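PDB 4XWW: DR2417 from Deinococcus radiodurans, which degrades RNA as a metal-dependent 5'-3' exonuclease, possibly also acting as an endonuclease, and probably takes part in rRNA maturation and perhaps mRNA decay. Local coordinates for residues G238-T243 / Q305-C310; I332-G337 / I364-V369. All coordinates share one frame; numbering follows the deposited sequence. Where two conformers were deposited one is given.

Contact 1 of 2, residues G238-T243 / Q305-C310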
loop_
_atom_site.group_PDB
_atom_site.type_symbol
_atom_site.label_atom_id
_atom_site.label_comp_id
_atom_site.label_asym_id
_atom_site.label_seq_id
_atom_site.Cartn_x
_atom_site.Cartn_y
_atom_site.Cartn_z
ATOM N N GLY A 238 -31.634 -8.882 -3.126
ATOM C CA GLY A 238 -31.719 -8.944 -1.677
ATOM C C GLY A 238 -31.331 -7.632 -1.009
ATOM O O GLY A 238 -31.541 -6.551 -1.557
ATOM N N ARG A 239 -30.755 -7.730 0.184
ATOM C CA ARG A 239 -30.292 -6.550 0.912
ATOM C C ARG A 239 -29.134 -5.861 0.176
ATOM O O ARG A 239 -28.340 -6.510 -0.510
ATOM C CB ARG A 239 -29.849 -6.935 2.330
ATOM C CG ARG A 239 -30.927 -7.504 3.204
ATOM C CD ARG A 239 -30.465 -7.579 4.659
ATOM N NE ARG A 239 -29.295 -8.447 4.781
ATOM C CZ ARG A 239 -28.769 -8.850 5.933
ATOM N NH1 ARG A 239 -29.316 -8.481 7.080
ATOM N NH2 ARG A 239 -27.697 -9.632 5.937
ATOM N N VAL A 240 -29.029 -4.548 0.330
ATOM C CA VAL A 240 -27.908 -3.785 -0.215
ATOM C C VAL A 240 -27.208 -3.062 0.926
ATOM O O VAL A 240 -27.856 -2.387 1.746
ATOM C CB VAL A 240 -28.353 -2.756 -1.291
ATOM C CG1 VAL A 240 -27.175 -1.898 -1.783
ATOM C CG2 VAL A 240 -29.065 -3.438 -2.443
ATOM N N PHE A 241 -25.890 -3.213 0.967
ATOM C CA PHE A 241 -25.014 -2.435 1.827
ATOM C C PHE A 241 -24.136 -1.592 0.940
ATOM O O PHE A 241 -23.576 -2.079 -0.046
ATOM C CB PHE A 241 -24.149 -3.329 2.723
ATOM C CG PHE A 241 -24.928 -4.262 3.615
ATOM C CD1 PHE A 241 -25.556 -5.386 3.093
ATOM C CD2 PHE A 241 -25.007 -4.037 4.980
ATOM C CE1 PHE A 241 -26.275 -6.253 3.921
ATOM C CE2 PHE A 241 -25.704 -4.899 5.811
ATOM C CZ PHE A 241 -26.349 -6.003 5.282
ATOM N N LEU A 242 -24.006 -0.315 1.272
ATOM C CA LEU A 242 -23.165 0.563 0.486
ATOM C C LEU A 242 -22.276 1.378 1.423
ATOM O O LEU A 242 -22.738 1.820 2.462
ATOM C CB LEU A 242 -24.028 1.491 -0.390
ATOM C CG LEU A 242 -23.288 2.478 -1.290
ATOM C CD1 LEU A 242 -24.118 2.734 -2.553
ATOM C CD2 LEU A 242 -23.010 3.813 -0.557
ATOM N N THR A 243 -21.011 1.553 1.054
ATOM C CA THR A 243 -20.100 2.418 1.808
ATOM C C THR A 243 -19.528 3.472 0.904
ATOM O O THR A 243 -19.334 3.260 -0.292
ATOM C CB THR A 243 -18.945 1.614 2.469
ATOM O OG1 THR A 243 -18.170 2.477 3.311
ATOM C CG2 THR A 243 -18.018 0.998 1.409
ATOM N N GLN A 305 -36.130 -4.676 0.483
ATOM C CA GLN A 305 -36.615 -3.369 0.927
ATOM C C GLN A 305 -35.586 -2.619 1.761
ATOM O O GLN A 305 -35.890 -1.594 2.382
ATOM C CB GLN A 305 -37.895 -3.520 1.740
ATOM C CG GLN A 305 -39.005 -4.263 1.042
ATOM C CD GLN A 305 -40.259 -4.313 1.880
ATOM O OE1 GLN A 305 -40.346 -5.068 2.854
ATOM N NE2 GLN A 305 -41.239 -3.495 1.520
ATOM N N VAL A 306 -34.365 -3.135 1.798
ATOM C CA VAL A 306 -33.407 -2.634 2.773
ATOM C C VAL A 306 -32.118 -2.093 2.146
ATOM O O VAL A 306 -31.524 -2.730 1.279
ATOM C CB VAL A 306 -33.075 -3.754 3.775
ATOM C CG1 VAL A 306 -32.007 -3.314 4.725
ATOM C CG2 VAL A 306 -34.337 -4.159 4.544
ATOM N N LEU A 307 -31.711 -0.893 2.563
ATOM C CA LEU A 307 -30.413 -0.374 2.157
ATOM C C LEU A 307 -29.648 0.185 3.368
ATOM O O LEU A 307 -30.160 1.024 4.108
ATOM C CB LEU A 307 -30.579 0.705 1.077
ATOM C CG LEU A 307 -29.289 1.043 0.321
ATOM C CD1 LEU A 307 -29.605 1.453 -1.105
ATOM C CD2 LEU A 307 -28.541 2.158 1.008
ATOM N N PHE A 308 -28.429 -0.301 3.567
ATOM C CA PHE A 308 -27.553 0.185 4.623
ATOM C C PHE A 308 -26.490 1.090 4.010
ATOM O O PHE A 308 -25.772 0.666 3.106
ATOM C CB PHE A 308 -26.852 -0.978 5.345
ATOM C CG PHE A 308 -27.757 -1.860 6.136
ATOM C CD1 PHE A 308 -28.360 -2.967 5.550
ATOM C CD2 PHE A 308 -27.965 -1.634 7.485
ATOM C CE1 PHE A 308 -29.176 -3.806 6.299
ATOM C CE2 PHE A 308 -28.773 -2.458 8.227
ATOM C CZ PHE A 308 -29.384 -3.548 7.634
ATOM N N VAL A 309 -26.376 2.315 4.511
ATOM C CA VAL A 309 -25.287 3.210 4.116
ATOM C C VAL A 309 -24.313 3.197 5.287
ATOM O O VAL A 309 -24.686 3.557 6.391
ATOM C CB VAL A 309 -25.782 4.637 3.822
ATOM C CG1 VAL A 309 -24.630 5.519 3.396
ATOM C CG2 VAL A 309 -26.847 4.613 2.752
ATOM N N CYS A 310 -23.083 2.718 5.042
ATOM C CA CYS A 310 -22.141 2.304 6.101
ATOM C C CYS A 310 -20.777 3.014 6.052
ATOM O O CYS A 310 -20.264 3.300 4.980
ATOM C CB CYS A 310 -21.859 0.803 6.011
ATOM S SG CYS A 310 -23.269 -0.330 5.892
#
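F241 and F308 pair across two parallel strands of the beta-CASP sheet. The ring planes are near parallel, at 6°, and strongly offset; the centroids are 4.5 Å apart. F308 CD1 sits over one face of the F241 ring, toward its rim, 3.3 Å from F241 CE2. In both residues CG lies beside the backbone N (chi1 -58° and -67°), which keeps the rings side by side. F241 CZ lies over the centre of the R239 guanidinium face. D338 holds that guanidinium by a salt bridge.

The backbone ladder alternates in direction. V240 N bonds V306 O at 3.2 Å, and F308 N bonds V240 O at 2.8 Å. L242 N then bonds F308 O at 2.7 Å, and C310 N bonds L242 O at 2.8 Å. T243 OG1 donates to C310 O at 2.8 Å from above the carbonyl plane.

On the other face of the sheet, V240 CG1 touches L307 CG at 4.2 Å.

Strand 339-342 flanks 240-243, and strand 265-269 lies beyond 306-310. Helix 320-326 covers the F241, T243 and C310 side through L324, L321 and V320.

Contact 2 of 2, residues I332-G337 / I364-V369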
loop_
_atom_site.group_PDB
_atom_site.type_symbol
_atom_site.label_atom_id
_atom_site.label_comp_id
_atom_site.label_asym_id
_atom_site.label_seq_id
_atom_site.Cartn_x
_atom_site.Cartn_y
_atom_site.Cartn_z
ATOM N N ILE A 332 -25.730 -7.087 12.927
ATOM C CA ILE A 332 -25.969 -7.441 11.538
ATOM C C ILE A 332 -24.972 -8.520 11.094
ATOM O O ILE A 332 -23.789 -8.473 11.431
ATOM C CB ILE A 332 -25.859 -6.206 10.605
ATOM C CG1 ILE A 332 -26.752 -5.059 11.086
ATOM C CG2 ILE A 332 -26.208 -6.579 9.173
ATOM C CD1 ILE A 332 -26.396 -3.709 10.443
ATOM N N ALA A 333 -25.455 -9.487 10.327
ATOM C CA ALA A 333 -24.589 -10.509 9.757
ATOM C C ALA A 333 -24.791 -10.641 8.249
ATOM O O ALA A 333 -25.905 -10.872 7.789
ATOM C CB ALA A 333 -24.838 -11.844 10.441
ATOM N N LEU A 334 -23.706 -10.496 7.487
ATOM C CA LEU A 334 -23.756 -10.684 6.040
ATOM C C LEU A 334 -24.060 -12.136 5.678
ATOM O O LEU A 334 -23.786 -13.051 6.461
ATOM C CB LEU A 334 -22.437 -10.259 5.395
ATOM C CG LEU A 334 -22.122 -8.761 5.496
ATOM C CD1 LEU A 334 -20.899 -8.412 4.686
ATOM C CD2 LEU A 334 -23.296 -7.920 5.040
ATOM N N ARG A 335 -24.627 -12.340 4.491
ATOM C CA ARG A 335 -24.925 -13.691 3.999
ATOM C C ARG A 335 -24.987 -13.714 2.471
ATOM O O ARG A 335 -25.138 -12.660 1.831
ATOM C CB ARG A 335 -26.244 -14.209 4.593
ATOM C CG ARG A 335 -27.412 -13.221 4.558
ATOM C CD ARG A 335 -28.699 -13.874 5.097
ATOM N NE ARG A 335 -29.618 -12.907 5.706
ATOM C CZ ARG A 335 -30.558 -12.239 5.046
ATOM N NH1 ARG A 335 -30.716 -12.417 3.741
ATOM N NH2 ARG A 335 -31.356 -11.397 5.691
ATOM N N ARG A 336 -24.876 -14.908 1.892
ATOM C CA ARG A 336 -25.034 -15.065 0.447
ATOM C C ARG A 336 -26.349 -14.467 -0.002
ATOM O O ARG A 336 -27.383 -14.776 0.572
ATOM C CB ARG A 336 -25.000 -16.532 0.041
ATOM C CG ARG A 336 -23.659 -17.027 -0.376
ATOM C CD ARG A 336 -23.639 -18.531 -0.618
ATOM N NE ARG A 336 -22.490 -19.095 0.075
ATOM C CZ ARG A 336 -21.243 -18.966 -0.358
ATOM N NH1 ARG A 336 -21.003 -18.322 -1.489
ATOM N NH2 ARG A 336 -20.242 -19.498 0.330
ATOM N N GLY A 337 -26.311 -13.634 -1.038
ATOM C CA GLY A 337 -27.503 -12.958 -1.504
ATOM C C GLY A 337 -27.430 -11.462 -1.258
ATOM O O GLY A 337 -28.007 -10.682 -2.009
ATOM N N ILE A 364 -17.564 -14.685 2.040
ATOM C CA ILE A 364 -18.882 -14.816 2.658
ATOM C C ILE A 364 -19.884 -15.217 1.582
ATOM O O ILE A 364 -20.809 -16.002 1.839
ATOM C CB ILE A 364 -19.323 -13.507 3.357
ATOM C CG1 ILE A 364 -18.480 -13.277 4.615
ATOM C CG2 ILE A 364 -20.810 -13.561 3.748
ATOM C CD1 ILE A 364 -18.722 -11.921 5.288
ATOM N N GLY A 365 -19.675 -14.691 0.383
ATOM C CA GLY A 365 -20.523 -15.002 -0.754
ATOM C C GLY A 365 -21.465 -13.885 -1.149
ATOM O O GLY A 365 -22.400 -14.091 -1.919
ATOM N N VAL A 366 -21.212 -12.687 -0.645
ATOM C CA VAL A 366 -22.010 -11.544 -1.073
ATOM C C VAL A 366 -21.579 -11.136 -2.490
ATOM O O VAL A 366 -20.467 -11.439 -2.941
ATOM C CB VAL A 366 -21.901 -10.347 -0.088
ATOM C CG1 VAL A 366 -21.991 -10.830 1.354
ATOM C CG2 VAL A 366 -20.629 -9.533 -0.327
ATOM N N ASP A 367 -22.488 -10.509 -3.216
ATOM C CA ASP A 367 -22.123 -9.893 -4.477
ATOM C C ASP A 367 -21.363 -8.610 -4.162
ATOM O O ASP A 367 -21.852 -7.783 -3.402
ATOM C CB ASP A 367 -23.363 -9.607 -5.329
ATOM C CG ASP A 367 -24.125 -10.873 -5.696
ATOM O OD1 ASP A 367 -23.667 -11.974 -5.330
ATOM O OD2 ASP A 367 -25.181 -10.766 -6.355
ATOM N N VAL A 368 -20.162 -8.448 -4.724
ATOM C CA VAL A 368 -19.306 -7.322 -4.375
ATOM C C VAL A 368 -19.147 -6.432 -5.590
ATOM O O VAL A 368 -18.754 -6.893 -6.667
ATOM C CB VAL A 368 -17.905 -7.765 -3.890
ATOM C CG1 VAL A 368 -17.229 -6.626 -3.124
ATOM C CG2 VAL A 368 -17.999 -9.032 -3.042
ATOM N N VAL A 369 -19.443 -5.151 -5.398
ATOM C CA VAL A 369 -19.540 -4.185 -6.483
ATOM C C VAL A 369 -18.610 -3.009 -6.206
ATOM O O VAL A 369 -18.757 -2.323 -5.189
ATOM C CB VAL A 369 -21.004 -3.690 -6.633
ATOM C CG1 VAL A 369 -21.102 -2.575 -7.652
ATOM C CG2 VAL A 369 -21.904 -4.849 -7.025
HETATM O O HOH W 1 -22.329 -17.061 -3.372
HETATM O O HOH W 2 -24.461 -13.696 -3.308
#
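The carbonyl O of G365 is held by one water, and weakly by a second; they link it to G337 and R336 respectively. Water W2 donates to G365 O at 2.5 Å and to D367 OD1 at 2.8 Å. It accepts from G337 N at 2.9 Å, so three protein groups fix it. No direct hydrogen bond joins the two segments.

The contact belongs to a beta-alpha-beta unit of the parallel sheet: strand 339-342, helix 351-364, strand 367-369. The loop 332-337 leads into the first strand. It lies against the turn where the helix ends and the chain enters the last strand. G365 is the first residue past the helix and has positive phi (106°).

An apolar patch lies beside the water bridge. L334 and I364 cross at about a right angle, with L334 CB 4.0 Å from I364 CG2. The methyl is turned to the loop because CG2 is anti to the backbone N of I364. V366 CG1 packs on the same L334 CB and on the carbonyl O of R335. L361 of the helix touches both L334 and V366. The charged end of R335 takes no part; it pairs with D303.

R336 is solvent-exposed and touches a crystal neighbour, which may influence its pose. R336 NH1 passes 3.4 Å from G365 CA. The positive charge of R336 sits by the carbonyl end of helix 351-364, which is probably favourable. Water W1, in the guanidinium plane, accepts from NH1 and bonds G365 O only weakly. The guanidinium face of R336 lies over I364 O, with CZ 3.7 Å from that oxygen.

Overall arrangement
Contacts 1 and 2 follow one another along the chain and serve the same parallel sheet, with centres about 11 Å apart. Contact 1 is buried; contact 2 lies at the surface. They touch directly. R239 NH2 probably bonds A333 O at 2.9 Å. F308 CE2 packs on I332 CD1 at 3.5 Å, and F241 CE1 on L334 CD2 at 3.6 Å. D338 serves both, pairing with R239 and accepting from R335 N. Neither contact includes a zinc ligand. Contact 1 comes nearer the RNA, about 7 Å between nearest atoms against about 9 Å for contact 2. The T243 side chain is about 8 Å from that of F245, which binds UMP in a crystal structure of this protein.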